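Local coordinates for enoyl-CoA hydratase (PDB 1WZ8), which probably catalyses the reversible addition of water to the double bond of enoyl-CoA thioesters, as a hexameric member of the crotonase family, at residues L12-P17 against L22-R27; E6-G11 against W46-A51. All blocks are in the same frame, centred on the assembly; numbering follows the deposited sequence.

How the contacts relate
The two contacts show how an N-terminal arm can be tied to a fold at more than one level. Contact 1 pairs strand 12-18 with strand 21-26 in a hairpin at the border of the main sheet; contact 2 fastens the end of helix 3-8 and the residue after it, just before that hairpin, to helix 36-49, which follows it. Their centres lie about 10 Å apart. Glu6 OE2 probably accepts a hydrogen bond from Phe14 N (2.8 Å), and Gly11 O another from Arg27 N (2.9 Å). In the apolar layer between sheet and helix, Ile24 CD1 packs on Leu49 CD1 at 3.6 Å. Both contacts are framework packing, and no catalytic role is assigned to their residues.

Contact 1 (L12-P17 against L22-R27); sequences LAFAWP and LEITFR
Ala13 and Thr25 form one hydrogen-bonded pair of this antiparallel ladder, Ala15 and Glu23 the next. The bond from Glu23 N to Ala15 O is short, 2.7 Å, and nearly straight at 168°.

The buried, well-packed face bears Leu12, Phe14, Ile24 and Phe26, and helix 36-49 lies against Leu12 and Ile24. Leu12 extends its CD2 branch across the strands to Phe26 CB, 3.5 Å away, and also meets Ile24 CG2. Phe14 and Ile24 run alongside each other, with Phe14 ring atom CD2 3.9 Å from Ile24 CG1. Near the turn, with CG turned away from the backbone N (chi1 177°), Leu22 brings methyl CD1 over the face of the six-membered ring of Trp16, 4.2 Å from its centroid, a CH-pi contact.

The other face is looser and partly solvent-exposed. Ala13 and Thr25 approach only to 4.1 Å between their CB atoms, and Glu23 turns OE2 to the hydroxyl of Tyr196. Pro17 tightens this side locally, its CD 3.4 Å from Glu23 CB.

Strand 57-62 runs parallel to 21-26 on the side away from 12-18, and the arrangement is the N-terminal beta hairpin bordering the main sheet of the crotonase fold.

Contact 2 (E6-G11 against W46-A51); sequences EARYPG and WRDLEA
Arg8 and Tyr9 converge on one carboxylate oxygen, OD2 of Asp48, and both their flat groups are turned sharply against the carboxylate. The guanidinium plane stands 79° from the carboxylate plane. Arg8 nevertheless presents its edge: OD2 lies in the guanidinium plane, and the bond from Arg8 NH2 to Asp48 OD2, 2.9 Å long, is almost straight at 169°. This salt bridge reaches OD2 on its syn side, although NH2 sits clearly out of the carboxylate plane. A bend at chi3 brings the end of Arg8 round to the acid.

Tyr9 also meets OD2 with its edge. Its hydroxyl leads, with the ring and carboxylate planes 57° apart, and the approach is modelled as a very short hydrogen bond from Tyr9 OH to Asp48 OD2, 2.4 Å, whose exact length is doubtful. Tyr9 is buried, whereas Arg8 is exposed, so the acid links an aromatic residue inside the protein to a charge at its surface.

In the crotonase fold, helix 36-49 follows the N-terminal hairpin and packs against the main sheet, with Leu49 on Leu22 and Ile24. Helix 3-8 joins this packing through Leu5, which touches both Asp48 and Leu49. An alanine in place of Asp48 would probably leave the Tyr9 hydroxyl and the Arg8 guanidinium without their shared acceptor, and the arginine end free to turn.

Beyond the acid, Ala51 N bonds back to Asp48 O, 3.0 Å away, in the turn after the weakly bonded end of helix 36-49. There Glu50 and Ala51 pack on Arg47 of a second subunit.

Contact 1 (L12-P17 against L22-R27)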
ATOM      1  N   LEU A  12     -13.034  10.431  34.325  1.00 18.08           N
ATOM      2  CA  LEU A  12     -13.665   9.238  33.774  1.00 19.70           C
ATOM      3  C   LEU A  12     -14.387   8.465  34.869  1.00 19.50           C
ATOM      4  O   LEU A  12     -13.894   8.349  35.991  1.00 20.65           O
ATOM      5  CB  LEU A  12     -12.623   8.325  33.120  1.00 20.49           C
ATOM      6  CG  LEU A  12     -11.880   8.860  31.895  1.00 20.99           C
ATOM      7  CD1 LEU A  12     -10.906   7.801  31.395  1.00 21.82           C
ATOM      8  CD2 LEU A  12     -12.874   9.226  30.806  1.00 21.45           C
ATOM      9  N   ALA A  13     -15.561   7.946  34.535  1.00 17.61           N
ATOM     10  CA  ALA A  13     -16.357   7.158  35.465  1.00 18.24           C
ATOM     11  C   ALA A  13     -16.560   5.803  34.803  1.00 17.01           C
ATOM     12  O   ALA A  13     -16.759   5.730  33.593  1.00 17.39           O
ATOM     13  CB  ALA A  13     -17.701   7.831  35.719  1.00 17.19           C
ATOM     14  N   PHE A  14     -16.508   4.737  35.592  1.00 16.90           N
ATOM     15  CA  PHE A  14     -16.667   3.394  35.050  1.00 17.27           C
ATOM     16  C   PHE A  14     -17.816   2.640  35.705  1.00 16.84           C
ATOM     17  O   PHE A  14     -18.006   2.706  36.923  1.00 17.40           O
ATOM     18  CB  PHE A  14     -15.371   2.601  35.225  1.00 17.19           C
ATOM     19  CG  PHE A  14     -14.162   3.271  34.636  1.00 18.85           C
ATOM     20  CD1 PHE A  14     -13.534   4.320  35.301  1.00 18.99           C
ATOM     21  CD2 PHE A  14     -13.642   2.847  33.415  1.00 20.02           C
ATOM     22  CE1 PHE A  14     -12.404   4.938  34.760  1.00 18.87           C
ATOM     23  CE2 PHE A  14     -12.510   3.459  32.865  1.00 20.33           C
ATOM     24  CZ  PHE A  14     -11.891   4.505  33.539  1.00 19.53           C
ATOM     25  N   ALA A  15     -18.580   1.920  34.892  1.00 15.05           N
ATOM     26  CA  ALA A  15     -19.711   1.155  35.396  1.00 14.17           C
ATOM     27  C   ALA A  15     -20.045  -0.006  34.468  1.00 15.49           C
ATOM     28  O   ALA A  15     -19.592  -0.045  33.325  1.00 16.35           O
ATOM     29  CB  ALA A  15     -20.925   2.066  35.548  1.00 12.15           C
ATOM     30  N   TRP A  16     -20.826  -0.953  34.978  1.00 16.59           N
ATOM     31  CA  TRP A  16     -21.249  -2.116  34.203  1.00 17.94           C
ATOM     32  C   TRP A  16     -22.775  -2.080  34.071  1.00 19.09           C
ATOM     33  O   TRP A  16     -23.483  -2.806  34.773  1.00 20.88           O
ATOM     34  CB  TRP A  16     -20.846  -3.425  34.900  1.00 18.53           C
ATOM     35  CG  TRP A  16     -19.368  -3.629  35.111  1.00 21.00           C
ATOM     36  CD1 TRP A  16     -18.648  -3.337  36.236  1.00 22.16           C
ATOM     37  CD2 TRP A  16     -18.442  -4.207  34.182  1.00 19.98           C
ATOM     38  NE1 TRP A  16     -17.333  -3.706  36.068  1.00 23.27           N
ATOM     39  CE2 TRP A  16     -17.179  -4.241  34.815  1.00 22.05           C
ATOM     40  CE3 TRP A  16     -18.558  -4.702  32.876  1.00 21.29           C
ATOM     41  CZ2 TRP A  16     -16.037  -4.751  34.185  1.00 21.75           C
ATOM     42  CZ3 TRP A  16     -17.419  -5.211  32.250  1.00 21.68           C
ATOM     43  CH2 TRP A  16     -16.178  -5.231  32.907  1.00 22.33           C
ATOM     44  N   PRO A  17     -23.304  -1.235  33.170  1.00 17.75           N
ATOM     45  CA  PRO A  17     -24.756  -1.142  32.988  1.00 18.32           C
ATOM     46  C   PRO A  17     -25.412  -2.461  32.584  1.00 19.72           C
ATOM     47  O   PRO A  17     -26.579  -2.702  32.891  1.00 21.41           O
ATOM     48  CB  PRO A  17     -24.901  -0.057  31.920  1.00 17.21           C
ATOM     49  CG  PRO A  17     -23.653  -0.215  31.112  1.00 15.24           C
ATOM     50  CD  PRO A  17     -22.599  -0.392  32.188  1.00 17.18           C
ATOM     51  N   LEU A  22     -18.583  -2.568  29.668  1.00 13.34           N
ATOM     52  CA  LEU A  22     -17.902  -1.586  30.493  1.00 14.26           C
ATOM     53  C   LEU A  22     -18.248  -0.216  29.943  1.00 14.83           C
ATOM     54  O   LEU A  22     -17.868   0.134  28.824  1.00 14.67           O
ATOM     55  CB  LEU A  22     -16.388  -1.791  30.462  1.00 14.05           C
ATOM     56  CG  LEU A  22     -15.607  -0.744  31.264  1.00 17.79           C
ATOM     57  CD1 LEU A  22     -16.069  -0.755  32.715  1.00 17.65           C
ATOM     58  CD2 LEU A  22     -14.122  -1.025  31.176  1.00 17.60           C
ATOM     59  N   GLU A  23     -18.982   0.556  30.732  1.00 13.95           N
ATOM     60  CA  GLU A  23     -19.385   1.883  30.306  1.00 15.32           C
ATOM     61  C   GLU A  23     -18.434   2.932  30.854  1.00 14.76           C
ATOM     62  O   GLU A  23     -18.202   3.000  32.059  1.00 16.11           O
ATOM     63  CB  GLU A  23     -20.800   2.179  30.792  1.00 15.90           C
ATOM     64  CG  GLU A  23     -21.304   3.545  30.393  1.00 18.78           C
ATOM     65  CD  GLU A  23     -22.599   3.895  31.077  1.00 21.86           C
ATOM     66  OE1 GLU A  23     -22.595   4.047  32.317  1.00 24.30           O
ATOM     67  OE2 GLU A  23     -23.621   4.017  30.377  1.00 25.40           O
ATOM     68  N   ILE A  24     -17.877   3.742  29.961  1.00 14.37           N
ATOM     69  CA  ILE A  24     -16.965   4.803  30.360  1.00 14.88           C
ATOM     70  C   ILE A  24     -17.647   6.139  30.097  1.00 14.57           C
ATOM     71  O   ILE A  24     -17.918   6.488  28.947  1.00 14.29           O
ATOM     72  CB  ILE A  24     -15.647   4.759  29.557  1.00 13.94           C
ATOM     73  CG1 ILE A  24     -14.963   3.401  29.739  1.00 16.02           C
ATOM     74  CG2 ILE A  24     -14.719   5.877  30.027  1.00 15.84           C
ATOM     75  CD1 ILE A  24     -13.618   3.298  29.027  1.00 15.30           C
ATOM     76  N   THR A  25     -17.940   6.869  31.170  1.00 15.67           N
ATOM     77  CA  THR A  25     -18.578   8.175  31.075  1.00 15.74           C
ATOM     78  C   THR A  25     -17.513   9.229  31.343  1.00 16.07           C
ATOM     79  O   THR A  25     -16.831   9.178  32.365  1.00 18.29           O
ATOM     80  CB  THR A  25     -19.709   8.337  32.129  1.00 17.93           C
ATOM     81  OG1 THR A  25     -20.730   7.357  31.899  1.00 19.01           O
ATOM     82  CG2 THR A  25     -20.326   9.723  32.037  1.00 17.81           C
ATOM     83  N   PHE A  26     -17.355  10.180  30.433  1.00 15.39           N
ATOM     84  CA  PHE A  26     -16.351  11.212  30.631  1.00 15.19           C
ATOM     85  C   PHE A  26     -16.993  12.562  30.888  1.00 16.26           C
ATOM     86  O   PHE A  26     -18.060  12.878  30.352  1.00 16.61           O
ATOM     87  CB  PHE A  26     -15.391  11.270  29.437  1.00 14.86           C
ATOM     88  CG  PHE A  26     -16.068  11.489  28.115  1.00 13.89           C
ATOM     89  CD1 PHE A  26     -16.337  12.773  27.661  1.00 12.96           C
ATOM     90  CD2 PHE A  26     -16.409  10.406  27.310  1.00 13.42           C
ATOM     91  CE1 PHE A  26     -16.934  12.979  26.417  1.00 13.86           C
ATOM     92  CE2 PHE A  26     -17.007  10.599  26.069  1.00 13.20           C
ATOM     93  CZ  PHE A  26     -17.268  11.885  25.620  1.00 14.11           C
ATOM     94  N   ARG A  27     -16.333  13.350  31.726  1.00 16.85           N
ATOM     95  CA  ARG A  27     -16.833  14.661  32.110  1.00 18.57           C
ATOM     96  C   ARG A  27     -15.785  15.734  31.846  1.00 17.73           C
ATOM     97  O   ARG A  27     -14.684  15.674  32.385  1.00 18.46           O
ATOM     98  CB  ARG A  27     -17.188  14.627  33.599  1.00 21.23           C
ATOM     99  CG  ARG A  27     -17.940  15.829  34.137  1.00 26.25           C
ATOM    100  CD  ARG A  27     -18.199  15.626  35.626  1.00 31.47           C
ATOM    101  NE  ARG A  27     -19.174  16.570  36.166  1.00 36.55           N
ATOM    102  CZ  ARG A  27     -19.004  17.886  36.205  1.00 37.92           C
ATOM    103  NH1 ARG A  27     -17.888  18.426  35.732  1.00 39.60           N
ATOM    104  NH2 ARG A  27     -19.947  18.664  36.718  1.00 39.59           N
TER

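Contact 2 (E6-G11 against W46-A51)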
ATOM      1  N   GLU A   6     -10.785   4.052  38.332  1.00 30.75           N
ATOM      2  CA  GLU A   6     -11.403   5.276  38.819  1.00 30.73           C
ATOM      3  C   GLU A   6     -10.349   6.111  39.539  1.00 30.00           C
ATOM      4  O   GLU A   6     -10.283   7.326  39.375  1.00 28.87           O
ATOM      5  CB  GLU A   6     -12.548   4.942  39.780  1.00 32.48           C
ATOM      6  CG  GLU A   6     -13.767   4.315  39.113  1.00 33.64           C
ATOM      7  CD  GLU A   6     -14.792   5.349  38.670  1.00 35.10           C
ATOM      8  OE1 GLU A   6     -14.451   6.549  38.633  1.00 37.51           O
ATOM      9  OE2 GLU A   6     -15.939   4.963  38.354  1.00 33.52           O
ATOM     10  N   ALA A   7      -9.515   5.437  40.325  1.00 28.28           N
ATOM     11  CA  ALA A   7      -8.463   6.100  41.086  1.00 28.57           C
ATOM     12  C   ALA A   7      -7.398   6.762  40.214  1.00 27.76           C
ATOM     13  O   ALA A   7      -6.813   7.769  40.604  1.00 25.88           O
ATOM     14  CB  ALA A   7      -7.806   5.097  42.031  1.00 28.27           C
ATOM     15  N   ARG A   8      -7.159   6.201  39.032  1.00 27.22           N
ATOM     16  CA  ARG A   8      -6.138   6.720  38.126  1.00 28.51           C
ATOM     17  C   ARG A   8      -6.612   7.653  37.012  1.00 28.52           C
ATOM     18  O   ARG A   8      -5.801   8.362  36.412  1.00 28.29           O
ATOM     19  CB  ARG A   8      -5.377   5.549  37.498  1.00 31.88           C
ATOM     20  CG  ARG A   8      -4.435   4.824  38.449  1.00 36.44           C
ATOM     21  CD  ARG A   8      -3.979   3.491  37.862  1.00 40.84           C
ATOM     22  NE  ARG A   8      -3.655   3.588  36.439  1.00 45.11           N
ATOM     23  CZ  ARG A   8      -2.717   4.383  35.930  1.00 46.96           C
ATOM     24  NH1 ARG A   8      -1.995   5.160  36.727  1.00 48.52           N
ATOM     25  NH2 ARG A   8      -2.506   4.405  34.621  1.00 48.65           N
ATOM     26  N   TYR A   9      -7.910   7.662  36.729  1.00 27.43           N
ATOM     27  CA  TYR A   9      -8.424   8.505  35.654  1.00 26.26           C
ATOM     28  C   TYR A   9      -9.475   9.525  36.065  1.00 25.37           C
ATOM     29  O   TYR A   9     -10.673   9.308  35.878  1.00 23.97           O
ATOM     30  CB  TYR A   9      -8.975   7.621  34.531  1.00 26.59           C
ATOM     31  CG  TYR A   9      -7.897   6.888  33.766  1.00 26.18           C
ATOM     32  CD1 TYR A   9      -7.157   7.535  32.779  1.00 26.10           C
ATOM     33  CD2 TYR A   9      -7.585   5.562  34.059  1.00 25.93           C
ATOM     34  CE1 TYR A   9      -6.132   6.879  32.098  1.00 26.15           C
ATOM     35  CE2 TYR A   9      -6.560   4.897  33.385  1.00 26.13           C
ATOM     36  CZ  TYR A   9      -5.837   5.564  32.408  1.00 25.51           C
ATOM     37  OH  TYR A   9      -4.819   4.919  31.743  1.00 26.99           O
ATOM     38  N   PRO A  10      -9.040  10.658  36.635  1.00 23.78           N
ATOM     39  CA  PRO A  10     -10.005  11.678  37.043  1.00 22.92           C
ATOM     40  C   PRO A  10     -10.690  12.208  35.788  1.00 22.59           C
ATOM     41  O   PRO A  10     -10.031  12.491  34.790  1.00 22.98           O
ATOM     42  CB  PRO A  10      -9.127  12.725  37.731  1.00 22.89           C
ATOM     43  CG  PRO A  10      -7.828  12.607  37.002  1.00 23.50           C
ATOM     44  CD  PRO A  10      -7.659  11.107  36.885  1.00 24.61           C
ATOM     45  N   GLY A  11     -12.010  12.330  35.840  1.00 21.69           N
ATOM     46  CA  GLY A  11     -12.741  12.805  34.683  1.00 19.55           C
ATOM     47  C   GLY A  11     -13.475  11.649  34.028  1.00 19.53           C
ATOM     48  O   GLY A  11     -14.417  11.852  33.265  1.00 19.16           O
ATOM     49  N   TRP A  46      -7.160   3.293  27.177  1.00 17.91           N
ATOM     50  CA  TRP A  46      -7.243   2.059  26.402  1.00 16.99           C
ATOM     51  C   TRP A  46      -6.152   1.043  26.725  1.00 18.86           C
ATOM     52  O   TRP A  46      -6.400  -0.159  26.696  1.00 18.66           O
ATOM     53  CB  TRP A  46      -7.263   2.390  24.906  1.00 16.13           C
ATOM     54  CG  TRP A  46      -8.392   3.319  24.570  1.00 14.65           C
ATOM     55  CD1 TRP A  46      -8.325   4.679  24.449  1.00 15.33           C
ATOM     56  CD2 TRP A  46      -9.778   2.976  24.461  1.00 14.51           C
ATOM     57  NE1 TRP A  46      -9.584   5.205  24.282  1.00 16.10           N
ATOM     58  CE2 TRP A  46     -10.496   4.181  24.287  1.00 15.28           C
ATOM     59  CE3 TRP A  46     -10.486   1.766  24.501  1.00 14.83           C
ATOM     60  CZ2 TRP A  46     -11.887   4.212  24.153  1.00 14.33           C
ATOM     61  CZ3 TRP A  46     -11.872   1.798  24.370  1.00 13.80           C
ATOM     62  CH2 TRP A  46     -12.557   3.013  24.199  1.00 13.15           C
ATOM     63  N   ARG A  47      -4.952   1.515  27.040  1.00 21.26           N
ATOM     64  CA  ARG A  47      -3.858   0.605  27.379  1.00 24.79           C
ATOM     65  C   ARG A  47      -4.170  -0.185  28.644  1.00 24.86           C
ATOM     66  O   ARG A  47      -3.958  -1.394  28.700  1.00 25.09           O
ATOM     67  CB  ARG A  47      -2.557   1.383  27.574  1.00 27.68           C
ATOM     68  CG  ARG A  47      -1.881   1.780  26.278  1.00 32.53           C
ATOM     69  CD  ARG A  47      -0.808   2.817  26.527  1.00 35.11           C
ATOM     70  NE  ARG A  47      -1.115   4.061  25.831  1.00 37.57           N
ATOM     71  CZ  ARG A  47      -0.937   5.269  26.351  1.00 38.74           C
ATOM     72  NH1 ARG A  47      -0.454   5.396  27.578  1.00 38.66           N
ATOM     73  NH2 ARG A  47      -1.248   6.349  25.645  1.00 39.93           N
ATOM     74  N   ASP A  48      -4.678   0.503  29.659  1.00 25.69           N
ATOM     75  CA  ASP A  48      -5.011  -0.154  30.914  1.00 26.65           C
ATOM     76  C   ASP A  48      -6.280  -0.999  30.823  1.00 27.01           C
ATOM     77  O   ASP A  48      -6.448  -1.953  31.582  1.00 26.90           O
ATOM     78  CB  ASP A  48      -5.154   0.882  32.031  1.00 27.69           C
ATOM     79  CG  ASP A  48      -3.860   1.624  32.304  1.00 29.79           C
ATOM     80  OD1 ASP A  48      -2.788   0.983  32.265  1.00 30.87           O
ATOM     81  OD2 ASP A  48      -3.910   2.842  32.568  1.00 29.64           O
ATOM     82  N   LEU A  49      -7.168  -0.659  29.894  1.00 25.72           N
ATOM     83  CA  LEU A  49      -8.406  -1.415  29.749  1.00 27.13           C
ATOM     84  C   LEU A  49      -8.141  -2.850  29.321  1.00 28.14           C
ATOM     85  O   LEU A  49      -8.924  -3.750  29.618  1.00 28.28           O
ATOM     86  CB  LEU A  49      -9.337  -0.740  28.736  1.00 26.68           C
ATOM     87  CG  LEU A  49      -9.954   0.587  29.176  1.00 26.86           C
ATOM     88  CD1 LEU A  49     -10.903   1.092  28.101  1.00 26.90           C
ATOM     89  CD2 LEU A  49     -10.694   0.391  30.497  1.00 26.24           C
ATOM     90  N   GLU A  50      -7.033  -3.060  28.621  1.00 30.05           N
ATOM     91  CA  GLU A  50      -6.673  -4.394  28.158  1.00 33.30           C
ATOM     92  C   GLU A  50      -6.465  -5.329  29.341  1.00 33.20           C
ATOM     93  O   GLU A  50      -6.585  -6.546  29.209  1.00 33.88           O
ATOM     94  CB  GLU A  50      -5.395  -4.334  27.318  1.00 36.12           C
ATOM     95  CG  GLU A  50      -5.556  -3.591  26.004  1.00 40.31           C
ATOM     96  CD  GLU A  50      -4.259  -3.488  25.221  1.00 42.93           C
ATOM     97  OE1 GLU A  50      -3.325  -2.802  25.692  1.00 45.90           O
ATOM     98  OE2 GLU A  50      -4.172  -4.096  24.133  1.00 44.43           O
ATOM     99  N   ALA A  51      -6.160  -4.753  30.500  1.00 33.19           N
ATOM    100  CA  ALA A  51      -5.926  -5.545  31.701  1.00 32.78           C
ATOM    101  C   ALA A  51      -7.216  -5.961  32.399  1.00 32.18           C
ATOM    102  O   ALA A  51      -7.258  -6.992  33.064  1.00 32.45           O
ATOM    103  CB  ALA A  51      -5.038  -4.771  32.670  1.00 33.45           C
TER